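Local coordinates for protein putative PLP-dependent aminotransferase (Bacillus cereus ATCC 10987, PDB 3JU7) that probably acts as a pyridoxal phosphate-dependent aminotransferase of the DegT/DnrJ/EryC1/StrS family, at residues Pro84-Pro89 and Leu317-Ser322. Sequence-based numbering, arbitrary orientation.
Sequences PSFTFP and LYFSPS
Phe86 and Ser322 bring the two irregular chain segments together, their CA atoms 5.2 Å apart; residues 84-89 bend in an inverse gamma turn centred on Phe86, while residues 317-322 are kinked by cis peptide bonds before Phe319 and Pro321. The CB of Phe319 points toward residues 84-89, and its ring packs between the side chains of Phe86 and Phe88. It meets Phe86 in a T-shaped, edge-to-face pair, with planes at 83° and centroids 5.2 Å apart, and Phe319 CD2 stands over the middle of the Phe86 ring. With CG anti to its own carbonyl carbon (chi1 -59°), the Phe319 ring lays one face on the backbone of the first segment. The Thr87-Phe88 peptide crosses that face, Thr87 O lying 3.4 Å from Phe319 CD1 and Phe88 N 3.5 Å from Phe319 CE1. Tyr318 CB packs against the opposite face. At the corner across from CD2, Phe319 CE1 touches Phe88 CB at 3.8 Å; the two side chains cross at about a right angle, and CE1 lies at the edge of the Phe88 ring, near its plane. Phe319 N lies on the same side of the Phe86 ring as CD2, out beyond Phe86 CE1 (3.5 Å), whereas Ser322 OG sits at the edge, beside CD1. That hydroxyl donates to Phe319 O at 3.2 Å from above the carbonyl plane, spanning the cis Ser320-Pro321 peptide. Ser85 OG packs on Ser322 CB, but its hydrogen-bond partner is His324. Thr340 and Ile343 of helix 338-346 flank Phe86, and Phe218 of the second subunit meets Phe88 edge to face. This buried aromatic cluster joins two loops of a fold type I PLP-dependent enzyme, as expected for the DegT/DnrJ/EryC1/StrS family, with Phe88 at the dimer interface.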
loop_
_atom_site.group_PDB
_atom_site.type_symbol
_atom_site.label_atom_id
_atom_site.label_comp_id
_atom_site.label_asym_id
_atom_site.label_seq_id
_atom_site.Cartn_x
_atom_site.Cartn_y
_atom_site.Cartn_z
ATOM N N PRO A 84 3.716 3.341 -22.699
ATOM C CA PRO A 84 5.075 3.663 -23.105
ATOM C C PRO A 84 6.110 2.869 -22.315
ATOM O O PRO A 84 5.818 2.436 -21.190
ATOM C CB PRO A 84 5.183 5.138 -22.761
ATOM C CG PRO A 84 4.243 5.294 -21.586
ATOM C CD PRO A 84 3.059 4.468 -22.006
ATOM N N SER A 85 7.288 2.657 -22.912
ATOM C CA SER A 85 8.465 2.156 -22.199
ATOM C C SER A 85 9.069 3.310 -21.395
ATOM O O SER A 85 9.571 3.135 -20.265
ATOM C CB SER A 85 9.506 1.633 -23.196
ATOM O OG SER A 85 10.727 1.316 -22.558
ATOM N N PHE A 86 8.984 4.505 -21.966
ATOM C CA PHE A 86 9.565 5.691 -21.347
ATOM C C PHE A 86 8.662 6.155 -20.205
ATOM O O PHE A 86 7.880 7.092 -20.345
ATOM C CB PHE A 86 9.777 6.774 -22.409
ATOM C CG PHE A 86 10.580 7.959 -21.938
ATOM C CD1 PHE A 86 11.965 7.910 -21.916
ATOM C CD2 PHE A 86 9.949 9.145 -21.573
ATOM C CE1 PHE A 86 12.718 9.004 -21.505
ATOM C CE2 PHE A 86 10.698 10.267 -21.172
ATOM C CZ PHE A 86 12.091 10.186 -21.130
ATOM N N THR A 87 8.770 5.463 -19.077
ATOM C CA THR A 87 7.971 5.764 -17.887
ATOM C C THR A 87 8.709 5.196 -16.674
ATOM O O THR A 87 9.714 4.520 -16.822
ATOM C CB THR A 87 6.535 5.168 -17.979
ATOM O OG1 THR A 87 5.739 5.623 -16.874
ATOM C CG2 THR A 87 6.587 3.612 -17.995
ATOM N N PHE A 88 8.220 5.498 -15.475
ATOM C CA PHE A 88 8.792 4.967 -14.254
ATOM C C PHE A 88 8.339 3.493 -14.132
ATOM O O PHE A 88 7.272 3.142 -14.597
ATOM C CB PHE A 88 8.326 5.792 -13.074
ATOM C CG PHE A 88 8.987 5.426 -11.752
ATOM C CD1 PHE A 88 10.329 5.684 -11.545
ATOM C CD2 PHE A 88 8.238 4.949 -10.692
ATOM C CE1 PHE A 88 10.936 5.369 -10.360
ATOM C CE2 PHE A 88 8.842 4.657 -9.501
ATOM C CZ PHE A 88 10.209 4.870 -9.338
ATOM N N PRO A 89 9.173 2.619 -13.535
ATOM C CA PRO A 89 8.779 1.197 -13.511
ATOM C C PRO A 89 7.490 0.843 -12.765
ATOM O O PRO A 89 6.954 -0.224 -13.000
ATOM C CB PRO A 89 10.004 0.513 -12.901
ATOM C CG PRO A 89 11.170 1.352 -13.372
ATOM C CD PRO A 89 10.621 2.782 -13.288
ATOM N N LEU A 317 19.066 10.288 -14.782
ATOM C CA LEU A 317 18.633 9.972 -16.135
ATOM C C LEU A 317 17.274 9.251 -16.112
ATOM O O LEU A 317 17.215 8.030 -16.246
ATOM C CB LEU A 317 19.676 9.055 -16.790
ATOM C CG LEU A 317 21.126 9.536 -16.865
ATOM C CD1 LEU A 317 22.000 8.388 -17.306
ATOM C CD2 LEU A 317 21.270 10.762 -17.791
ATOM N N TYR A 318 16.198 10.007 -15.900
ATOM C CA TYR A 318 14.841 9.508 -16.027
ATOM C C TYR A 318 14.340 9.684 -17.491
ATOM O O TYR A 318 14.018 10.804 -17.888
ATOM C CB TYR A 318 13.934 10.271 -15.033
ATOM C CG TYR A 318 14.254 9.898 -13.604
ATOM C CD1 TYR A 318 14.042 8.590 -13.149
ATOM C CD2 TYR A 318 14.807 10.822 -12.713
ATOM C CE1 TYR A 318 14.352 8.217 -11.842
ATOM C CE2 TYR A 318 15.119 10.459 -11.393
ATOM C CZ TYR A 318 14.903 9.152 -10.976
ATOM O OH TYR A 318 15.211 8.766 -9.695
ATOM N N PHE A 319 14.216 8.637 -18.310
ATOM C CA PHE A 319 14.317 7.235 -17.992
ATOM C C PHE A 319 15.333 6.580 -18.900
ATOM O O PHE A 319 15.076 6.305 -20.073
ATOM C CB PHE A 319 12.952 6.608 -18.182
ATOM C CG PHE A 319 11.929 7.236 -17.341
ATOM C CD1 PHE A 319 11.903 6.989 -15.972
ATOM C CD2 PHE A 319 11.046 8.145 -17.879
ATOM C CE1 PHE A 319 10.988 7.616 -15.155
ATOM C CE2 PHE A 319 10.131 8.775 -17.067
ATOM C CZ PHE A 319 10.109 8.516 -15.705
ATOM N N SER A 320 16.497 6.322 -18.352
ATOM C CA SER A 320 17.540 5.664 -19.109
ATOM C C SER A 320 18.338 4.861 -18.106
ATOM O O SER A 320 19.034 5.468 -17.305
ATOM C CB SER A 320 18.416 6.716 -19.783
ATOM O OG SER A 320 19.537 6.122 -20.373
ATOM N N PRO A 321 18.221 3.512 -18.126
ATOM C CA PRO A 321 17.427 2.710 -19.058
ATOM C C PRO A 321 15.939 2.970 -18.986
ATOM O O PRO A 321 15.394 3.203 -17.902
ATOM C CB PRO A 321 17.695 1.278 -18.588
ATOM C CG PRO A 321 18.038 1.427 -17.115
ATOM C CD PRO A 321 18.910 2.639 -17.150
ATOM N N SER A 322 15.287 2.929 -20.145
ATOM C CA SER A 322 13.844 2.918 -20.175
ATOM C C SER A 322 13.370 1.545 -19.721
ATOM O O SER A 322 14.183 0.601 -19.643
ATOM C CB SER A 322 13.330 3.211 -21.579
ATOM O OG SER A 322 12.865 4.535 -21.652
#